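PDB 4RU0: putative branched-chain amino acid ABC transporter, periplasmic branched-chain amino acid-binding protein from Pseudomonas protegens Pf-5, which probably binds branched-chain amino acids or related small solutes in the periplasm and hands them to an ABC transporter for uptake. Local coordinates for residues T139-D143 and R422-K428; N150-T156 and H391-A397; F259-H263 and A282-L287. All coordinates share one frame; numbering follows the deposited sequence.

Contact 1: residues T139-D143 and R422-K428; sequences TEATD and RPLIDEK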
loop_
_atom_site.group_PDB
_atom_site.type_symbol
_atom_site.label_atom_id
_atom_site.label_comp_id
_atom_site.label_asym_id
_atom_site.label_seq_id
_atom_site.Cartn_x
_atom_site.Cartn_y
_atom_site.Cartn_z
ATOM N N THR A 139 -10.019 -2.912 5.587
ATOM C CA THR A 139 -9.153 -3.309 6.691
ATOM C C THR A 139 -9.653 -4.605 7.339
ATOM O O THR A 139 -8.856 -5.439 7.763
ATOM C CB THR A 139 -9.026 -2.195 7.774
ATOM O OG1 THR A 139 -10.313 -1.897 8.321
ATOM C CG2 THR A 139 -8.432 -0.928 7.172
ATOM N N GLU A 140 -10.966 -4.793 7.387
ATOM C CA GLU A 140 -11.518 -6.000 7.989
ATOM C C GLU A 140 -11.194 -7.246 7.161
ATOM O O GLU A 140 -11.363 -8.366 7.632
ATOM C CB GLU A 140 -13.034 -5.871 8.192
ATOM C CG GLU A 140 -13.852 -5.740 6.921
ATOM C CD GLU A 140 -13.928 -4.312 6.421
ATOM O OE1 GLU A 140 -13.261 -3.442 7.023
ATOM O OE2 GLU A 140 -14.656 -4.063 5.431
ATOM N N ALA A 141 -10.707 -7.058 5.938
ATOM C CA ALA A 141 -10.306 -8.193 5.117
ATOM C C ALA A 141 -8.971 -8.762 5.599
ATOM O O ALA A 141 -8.441 -9.710 5.015
ATOM C CB ALA A 141 -10.227 -7.802 3.653
ATOM N N THR A 142 -8.429 -8.181 6.665
ATOM C CA THR A 142 -7.297 -8.783 7.356
ATOM C C THR A 142 -7.698 -10.175 7.844
ATOM O O THR A 142 -6.904 -11.119 7.790
ATOM C CB THR A 142 -6.830 -7.928 8.551
ATOM O OG1 THR A 142 -6.502 -6.606 8.105
ATOM C CG2 THR A 142 -5.606 -8.546 9.205
ATOM N N ASP A 143 -8.939 -10.292 8.312
ATOM C CA ASP A 143 -9.484 -11.568 8.763
ATOM C C ASP A 143 -9.925 -12.402 7.564
ATOM O O ASP A 143 -11.061 -12.296 7.102
ATOM C CB ASP A 143 -10.661 -11.341 9.720
ATOM C CG ASP A 143 -11.101 -12.614 10.442
ATOM O OD1 ASP A 143 -10.722 -13.729 10.018
ATOM O OD2 ASP A 143 -11.843 -12.498 11.444
ATOM N N ARG A 422 -6.067 -6.126 17.022
ATOM C CA ARG A 422 -6.804 -7.288 16.519
ATOM C C ARG A 422 -8.276 -7.383 16.970
ATOM O O ARG A 422 -9.121 -7.809 16.185
ATOM C CB ARG A 422 -6.066 -8.573 16.904
ATOM C CG ARG A 422 -6.658 -9.836 16.288
ATOM C CD ARG A 422 -6.423 -9.902 14.781
ATOM N NE ARG A 422 -7.352 -10.823 14.135
ATOM C CZ ARG A 422 -7.206 -11.324 12.911
ATOM N NH1 ARG A 422 -6.147 -11.010 12.173
ATOM N NH2 ARG A 422 -8.123 -12.155 12.427
ATOM N N PRO A 423 -8.595 -7.002 18.223
ATOM C CA PRO A 423 -10.023 -7.063 18.568
ATOM C C PRO A 423 -10.912 -6.152 17.715
ATOM O O PRO A 423 -12.058 -6.506 17.448
ATOM C CB PRO A 423 -10.042 -6.624 20.035
ATOM C CG PRO A 423 -8.718 -7.057 20.556
ATOM C CD PRO A 423 -7.760 -6.801 19.424
ATOM N N LEU A 424 -10.392 -5.003 17.296
ATOM C CA LEU A 424 -11.140 -4.116 16.410
ATOM C C LEU A 424 -11.384 -4.780 15.068
ATOM O O LEU A 424 -12.462 -4.668 14.485
ATOM C CB LEU A 424 -10.396 -2.796 16.199
ATOM C CG LEU A 424 -10.309 -1.882 17.415
ATOM C CD1 LEU A 424 -9.629 -0.575 17.033
ATOM C CD2 LEU A 424 -11.698 -1.633 17.966
ATOM N N ILE A 425 -10.363 -5.467 14.574
ATOM C CA ILE A 425 -10.473 -6.177 13.312
ATOM C C ILE A 425 -11.459 -7.338 13.425
ATOM O O ILE A 425 -12.366 -7.462 12.598
ATOM C CB ILE A 425 -9.105 -6.685 12.845
ATOM C CG1 ILE A 425 -8.271 -5.506 12.335
ATOM C CG2 ILE A 425 -9.264 -7.777 11.783
ATOM C CD1 ILE A 425 -7.005 -5.912 11.639
ATOM N N ASP A 426 -11.289 -8.177 14.447
ATOM C CA ASP A 426 -12.200 -9.299 14.666
ATOM C C ASP A 426 -13.650 -8.826 14.730
ATOM O O ASP A 426 -14.533 -9.419 14.111
ATOM C CB ASP A 426 -11.846 -10.055 15.949
ATOM C CG ASP A 426 -10.581 -10.891 15.810
ATOM O OD1 ASP A 426 -10.210 -11.236 14.670
ATOM O OD2 ASP A 426 -9.963 -11.209 16.848
ATOM N N GLU A 427 -13.881 -7.743 15.467
ATOM C CA GLU A 427 -15.218 -7.173 15.598
ATOM C C GLU A 427 -15.794 -6.737 14.253
ATOM O O GLU A 427 -16.924 -7.080 13.906
ATOM C CB GLU A 427 -15.199 -5.977 16.548
ATOM C CG GLU A 427 -16.535 -5.249 16.617
ATOM C CD GLU A 427 -16.378 -3.743 16.721
ATOM O OE1 GLU A 427 -15.750 -3.268 17.695
ATOM O OE2 GLU A 427 -16.888 -3.034 15.826
ATOM N N LYS A 428 -15.005 -5.976 13.507
ATOM C CA LYS A 428 -15.446 -5.419 12.236
ATOM C C LYS A 428 -15.750 -6.523 11.217
ATOM O O LYS A 428 -16.760 -6.472 10.519
ATOM C CB LYS A 428 -14.382 -4.458 11.702
ATOM C CG LYS A 428 -14.850 -3.548 10.577
ATOM C CD LYS A 428 -13.885 -2.372 10.409
ATOM C CE LYS A 428 -14.367 -1.385 9.355
ATOM N NZ LYS A 428 -13.538 -0.142 9.378
HETATM O O HOH W 1 -14.160 -11.809 13.597
HETATM O O HOH W 2 -11.186 -13.913 13.726
#
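The guanidinium of Arg-422 and the carboxylate of Asp-143 meet with their planes 54° apart, too far from coplanar for a paired, two-pronged bridge. Arg-422 NH2 lies 3.6 Å from Asp-143 CG, and the ion pair to OD2 is long. One guanidinium face carries the CG2 methyl of Ile-425, centred over it; Asp-426 OD2 and a water lie at the edge, while Thr-142 CG2 approaches obliquely. The firmer charge pair runs within the helix: Arg-422 NE reaches Asp-426 OD1 at 2.9 Å, from above the carboxylate plane. Asp-426 OD1 and Asp-143 OD2, like charges 3.8 Å apart, share that edge water, which donates to both and, with Arg-422, probably eases their repulsion. A second water joins Asp-143 OD2 to Asp-426 O. Asp-143 OD1 is bonded to Thr-145.

Thr-142 OG1 donates to Thr-139 O at 2.6 Å, in the carbonyl plane, and Thr-142 N bonds to the same oxygen. The OG1 bond fixes the threonine's rotation, and Ile-425 CD1 rests 3.7 Å from Thr-142 CB, the two side chains crossing at about a right angle. Glu-140 folds back at chi2 (-85°), bringing OE1 over the extended Lys-428 chain, 3.3 Å from CE; Lys-428 NZ stays 4.1 Å from that oxygen, beyond a salt bridge, and bonds to Tyr-158 OH instead. Thr-139 OG1 is held by Glu-195.

The 3-10 turn 139-142, between strands 131-132 and 150-151, thus lies against helix 418-435, with Tyr-158 of helix 157-172 touching Thr-139, Leu-424 and Ile-425.

Contact 2: residues N150-T156 and H391-A397; sequences NFPVMLT and HEGGGAA
Aromatic contact comes first: the rings of Phe-151 and His-391 stack face to face, centroids 3.7 Å apart and planes at 11°, with His-391 ND1 over the centre of the phenyl ring. Hydrogen bonds then fix the imidazole. Its ND1 donates almost straight to Asn-150 O at 2.9 Å, in the ring plane though from above the carbonyl plane, and NE2 bonds to Glu-363. A leucine in place of His-391 would probably forfeit the stack and leave Asn-150 O and Glu-363 without their imidazole partner.

Glu-392 O accepts from N of the selenomethionine Met-154 at 2.9 Å, while the glutamate side chain, CG anti to the backbone N (chi1 -175°) and extended beyond, carries OE2 to Thr-156 N at 2.8 Å. OE2 also bonds to Ser-159, and a water links OE1 to Thr-156 OG1. Met-154 O accepts from Gly-395 N, though the very short modelled length is doubtful.

Among the apolar contacts, Leu-155 lays CD1 3.6 Å from Gly-395 CA, and Pro-152 CD rests on His-391 CB. Thr-156 stands at the N-cap of helix 157-172, its OG1 bonding weakly to Ser-159 N; helix 355-363 packs on Phe-151, helix 325-348 on Met-154, and 391-397 runs into strand 396-402.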
loop_
_atom_site.group_PDB
_atom_site.type_symbol
_atom_site.label_atom_id
_atom_site.label_comp_id
_atom_site.label_asym_id
_atom_site.label_seq_id
_atom_site.Cartn_x
_atom_site.Cartn_y
_atom_site.Cartn_z
ATOM N N ASN A 150 -9.939 -11.757 -0.449
ATOM C CA ASN A 150 -9.594 -10.341 -0.375
ATOM C C ASN A 150 -8.351 -10.140 0.497
ATOM O O ASN A 150 -8.345 -10.518 1.669
ATOM C CB ASN A 150 -10.774 -9.535 0.172
ATOM C CG ASN A 150 -10.667 -8.055 -0.139
ATOM O OD1 ASN A 150 -9.598 -7.455 -0.015
ATOM N ND2 ASN A 150 -11.780 -7.459 -0.552
ATOM N N PHE A 151 -7.304 -9.549 -0.076
ATOM C CA PHE A 151 -6.018 -9.421 0.612
ATOM C C PHE A 151 -5.489 -7.983 0.678
ATOM O O PHE A 151 -4.808 -7.526 -0.243
ATOM C CB PHE A 151 -4.961 -10.303 -0.071
ATOM C CG PHE A 151 -5.200 -11.782 0.080
ATOM C CD1 PHE A 151 -4.506 -12.515 1.034
ATOM C CD2 PHE A 151 -6.108 -12.442 -0.738
ATOM C CE1 PHE A 151 -4.714 -13.880 1.171
ATOM C CE2 PHE A 151 -6.323 -13.806 -0.602
ATOM C CZ PHE A 151 -5.624 -14.527 0.351
ATOM N N PRO A 152 -5.741 -7.286 1.771
ATOM C CA PRO A 152 -5.166 -5.955 1.940
ATOM C C PRO A 152 -3.741 -6.083 2.474
ATOM O O PRO A 152 -3.473 -5.882 3.635
ATOM C CB PRO A 152 -6.072 -5.338 2.981
ATOM C CG PRO A 152 -6.458 -6.470 3.823
ATOM C CD PRO A 152 -6.511 -7.683 2.951
ATOM N N VAL A 153 -2.841 -6.458 1.586
ATOM C CA VAL A 153 -1.492 -6.865 1.933
ATOM C C VAL A 153 -0.526 -5.797 2.428
ATOM O O VAL A 153 -0.504 -4.680 1.942
ATOM C CB VAL A 153 -0.815 -7.636 0.790
ATOM C CG1 VAL A 153 0.246 -8.551 1.352
ATOM C CG2 VAL A 153 -1.826 -8.463 0.042
HETATM N N MSE A 154 0.294 -6.218 3.379
HETATM C CA MSE A 154 1.382 -5.448 3.941
HETATM C C MSE A 154 1.015 -4.384 4.937
HETATM O O MSE A 154 1.561 -4.392 6.045
HETATM C CB MSE A 154 2.134 -4.814 2.793
HETATM C CG MSE A 154 3.619 -4.979 3.009
HETATM SE SE MSE A 154 4.484 -4.507 1.336
HETATM C CE MSE A 154 4.723 -6.353 0.744
ATOM N N LEU A 155 0.171 -3.442 4.568
ATOM C CA LEU A 155 -0.226 -2.436 5.512
ATOM C C LEU A 155 -1.668 -2.024 5.398
ATOM O O LEU A 155 -2.065 -1.482 4.407
ATOM C CB LEU A 155 0.684 -1.215 5.364
ATOM C CG LEU A 155 0.628 -0.208 6.500
ATOM C CD1 LEU A 155 1.122 -0.828 7.781
ATOM C CD2 LEU A 155 1.422 1.020 6.161
ATOM N N THR A 156 -2.431 -2.221 6.448
ATOM C CA THR A 156 -3.750 -1.634 6.537
ATOM C C THR A 156 -3.677 -0.317 7.280
ATOM O O THR A 156 -2.768 -0.082 8.038
ATOM C CB THR A 156 -4.751 -2.538 7.248
ATOM O OG1 THR A 156 -4.374 -2.698 8.610
ATOM C CG2 THR A 156 -4.815 -3.882 6.578
ATOM N N HIS A 391 -4.562 -11.723 6.465
ATOM C CA HIS A 391 -4.316 -11.404 5.064
ATOM C C HIS A 391 -3.503 -10.116 4.887
ATOM O O HIS A 391 -3.324 -9.632 3.768
ATOM C CB HIS A 391 -5.646 -11.302 4.313
ATOM C CG HIS A 391 -6.250 -12.633 3.977
ATOM N ND1 HIS A 391 -7.333 -12.764 3.135
ATOM C CD2 HIS A 391 -5.917 -13.885 4.363
ATOM C CE1 HIS A 391 -7.642 -14.048 3.015
ATOM N NE2 HIS A 391 -6.795 -14.746 3.757
ATOM N N GLU A 392 -3.005 -9.570 5.993
ATOM C CA GLU A 392 -2.131 -8.404 5.933
ATOM C C GLU A 392 -0.680 -8.855 5.923
ATOM O O GLU A 392 0.063 -8.576 4.985
ATOM C CB GLU A 392 -2.381 -7.454 7.110
ATOM C CG GLU A 392 -1.574 -6.168 7.013
ATOM C CD GLU A 392 -1.709 -5.275 8.240
ATOM O OE1 GLU A 392 -2.194 -5.752 9.289
ATOM O OE2 GLU A 392 -1.323 -4.089 8.151
ATOM N N GLY A 393 -0.285 -9.548 6.986
ATOM C CA GLY A 393 1.010 -10.206 7.044
ATOM C C GLY A 393 2.230 -9.320 7.198
ATOM O O GLY A 393 3.354 -9.821 7.187
ATOM N N GLY A 394 2.023 -8.012 7.342
ATOM C CA GLY A 394 3.134 -7.079 7.470
ATOM C C GLY A 394 2.970 -6.096 8.614
ATOM O O GLY A 394 3.383 -6.362 9.741
ATOM N N GLY A 395 2.373 -4.946 8.317
ATOM C CA GLY A 395 2.064 -3.959 9.333
ATOM C C GLY A 395 3.204 -3.034 9.727
ATOM O O GLY A 395 3.152 -2.421 10.786
ATOM N N ALA A 396 4.231 -2.918 8.889
ATOM C CA ALA A 396 5.326 -1.996 9.180
ATOM C C ALA A 396 5.439 -0.901 8.125
ATOM O O ALA A 396 4.901 -1.026 7.028
ATOM C CB ALA A 396 6.640 -2.747 9.298
ATOM N N ALA A 397 6.139 0.174 8.471
ATOM C CA ALA A 397 6.400 1.261 7.534
ATOM C C ALA A 397 7.696 1.966 7.892
ATOM O O ALA A 397 8.185 1.846 9.012
ATOM C CB ALA A 397 5.251 2.252 7.526
HETATM O O HOH W 3 -4.548 -5.000 9.769
#

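Contact 3: residues F259-H263 and A282-L287; sequences FPVDH and AAKGYL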
loop_
_atom_site.group_PDB
_atom_site.type_symbol
_atom_site.label_atom_id
_atom_site.label_comp_id
_atom_site.label_asym_id
_atom_site.label_seq_id
_atom_site.Cartn_x
_atom_site.Cartn_y
_atom_site.Cartn_z
ATOM N N PHE A 259 2.899 26.497 11.631
ATOM C CA PHE A 259 3.101 25.184 12.234
ATOM C C PHE A 259 4.311 24.513 11.588
ATOM O O PHE A 259 4.463 24.551 10.369
ATOM C CB PHE A 259 1.858 24.307 12.100
ATOM C CG PHE A 259 1.931 23.044 12.914
ATOM C CD1 PHE A 259 1.610 23.055 14.264
ATOM C CD2 PHE A 259 2.351 21.851 12.335
ATOM C CE1 PHE A 259 1.695 21.906 15.019
ATOM C CE2 PHE A 259 2.437 20.693 13.082
ATOM C CZ PHE A 259 2.110 20.716 14.427
ATOM N N PRO A 260 5.195 23.924 12.408
ATOM C CA PRO A 260 6.447 23.355 11.885
ATOM C C PRO A 260 6.203 22.097 11.060
ATOM O O PRO A 260 5.652 21.104 11.534
ATOM C CB PRO A 260 7.265 23.053 13.150
ATOM C CG PRO A 260 6.276 23.005 14.262
ATOM C CD PRO A 260 5.126 23.886 13.879
ATOM N N VAL A 261 6.635 22.155 9.810
ATOM C CA VAL A 261 6.303 21.146 8.820
ATOM C C VAL A 261 6.961 19.801 9.124
ATOM O O VAL A 261 6.463 18.748 8.715
ATOM C CB VAL A 261 6.706 21.645 7.408
ATOM C CG1 VAL A 261 6.487 20.575 6.356
ATOM C CG2 VAL A 261 5.905 22.896 7.069
ATOM N N ASP A 262 8.065 19.821 9.862
ATOM C CA ASP A 262 8.732 18.566 10.202
ATOM C C ASP A 262 8.107 17.930 11.448
ATOM O O ASP A 262 8.623 16.952 11.986
ATOM C CB ASP A 262 10.239 18.781 10.393
ATOM C CG ASP A 262 10.560 19.678 11.570
ATOM O OD1 ASP A 262 9.692 20.479 11.976
ATOM O OD2 ASP A 262 11.691 19.580 12.085
ATOM N N HIS A 263 6.988 18.494 11.896
ATOM C CA HIS A 263 6.164 17.857 12.917
ATOM C C HIS A 263 4.929 17.267 12.258
ATOM O O HIS A 263 3.999 16.840 12.944
ATOM C CB HIS A 263 5.741 18.846 14.008
ATOM C CG HIS A 263 6.880 19.372 14.829
ATOM N ND1 HIS A 263 6.681 20.101 15.986
ATOM C CD2 HIS A 263 8.217 19.285 14.664
ATOM C CE1 HIS A 263 7.854 20.438 16.498
ATOM N NE2 HIS A 263 8.803 19.954 15.712
ATOM N N ALA A 282 7.757 25.531 1.195
ATOM C CA ALA A 282 6.986 25.398 2.433
ATOM C C ALA A 282 6.946 23.951 2.930
ATOM O O ALA A 282 6.595 23.695 4.082
ATOM C CB ALA A 282 5.569 25.918 2.234
ATOM N N ALA A 283 7.306 23.010 2.060
ATOM C CA ALA A 283 7.231 21.591 2.393
ATOM C C ALA A 283 8.558 21.020 2.891
ATOM O O ALA A 283 8.658 19.824 3.153
ATOM C CB ALA A 283 6.744 20.799 1.186
ATOM N N LYS A 284 9.575 21.865 3.021
ATOM C CA LYS A 284 10.875 21.410 3.514
ATOM C C LYS A 284 10.769 20.852 4.930
ATOM O O LYS A 284 10.284 21.526 5.834
ATOM C CB LYS A 284 11.896 22.552 3.488
ATOM C CG LYS A 284 12.344 22.972 2.098
ATOM C CD LYS A 284 13.386 24.078 2.184
ATOM C CE LYS A 284 14.004 24.377 0.825
ATOM N NZ LYS A 284 14.746 23.204 0.282
ATOM N N GLY A 285 11.221 19.616 5.117
ATOM C CA GLY A 285 11.188 18.994 6.429
ATOM C C GLY A 285 10.037 18.020 6.624
ATOM O O GLY A 285 10.052 17.210 7.553
ATOM N N TYR A 286 9.042 18.107 5.745
ATOM C CA TYR A 286 7.863 17.239 5.770
ATOM C C TYR A 286 8.203 15.761 5.908
ATOM O O TYR A 286 9.056 15.244 5.188
ATOM C CB TYR A 286 7.047 17.468 4.498
ATOM C CG TYR A 286 5.831 16.586 4.326
ATOM C CD1 TYR A 286 4.665 16.822 5.046
ATOM C CD2 TYR A 286 5.837 15.538 3.420
ATOM C CE1 TYR A 286 3.545 16.022 4.878
ATOM C CE2 TYR A 286 4.724 14.737 3.241
ATOM C CZ TYR A 286 3.582 14.982 3.970
ATOM O OH TYR A 286 2.475 14.186 3.788
ATOM N N LEU A 287 7.545 15.090 6.850
ATOM C CA LEU A 287 7.718 13.651 7.029
ATOM C C LEU A 287 6.590 12.869 6.352
ATOM O O LEU A 287 5.477 13.381 6.187
ATOM C CB LEU A 287 7.768 13.289 8.511
ATOM C CG LEU A 287 8.824 13.997 9.361
ATOM C CD1 LEU A 287 8.839 13.443 10.778
ATOM C CD2 LEU A 287 10.184 13.870 8.711
#
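Ala-282 begins the contact through its backbone: its O is pressed by Val-261 CG2 at 3.2 Å. Ala-283 O lies 3.9 Å from Val-261 CG1 and accepts from Tyr-286 N, closing a type II turn. Lys-284 offers just its O, 3.9 Å from Val-261 CB; its amine runs off to Asp-403 O. The valine thus faces the carbonyl oxygens of three successive residues, with CG1 anti to the backbone N (chi1 175°) and turned to Tyr-286 N.

At Gly-285 the CA atoms of the two segments come nearest, across from Asp-262. Its O receives a CA-H...O contact from Asp-262 CA at 3.3 Å and touches Asp-262 CB; the same O is hydrogen-bonded by Gln-401 NE2. The glycine's backbone angles would jam a CB against the preceding carbonyl, and such a CB would also press on Asp-262.

Tyr-286 makes the reciprocal CA-H...O contact, CA to Val-261 O 3.6 Å with 163° at the hydrogen. Its CB lies 3.7 Å from Val-261 CG1, which comes in at the ring edge, while the ring carries OH away to Ala-270 O. Leu-287 finishes the run by laying CD1 3.7 Å from Asp-262 O.

Each segment leads into one of two adjacent parallel strands, 264-266 and 287-290, whose leading loops the contact joins. Strand 237-241 packs on Tyr-286 and Leu-287, and Trp-402 of strand 396-402 borders the turn.

How the contacts relate
From the N terminus the chain reaches 139-143 and then 150-156 before passing through the lobe that holds contact 3. Residues 259-263 meet 282-287 only 19 positions later, a short loop nested inside the long one that contact 2 closes at 391-397; contact 1 encloses both when helix 418-435 returns. None cross. Contacts 1 and 2 adjoin, centres 12 Å apart, where Thr-142 O probably accepts from His-391 N. Together they tie the region round strands 131-132 and 150-151 to the C-terminal part of the chain. Contact 3 stands apart, about 28 Å from contact 2 between centres, yet strand 396-402 connects the two through the seven-stranded sheet.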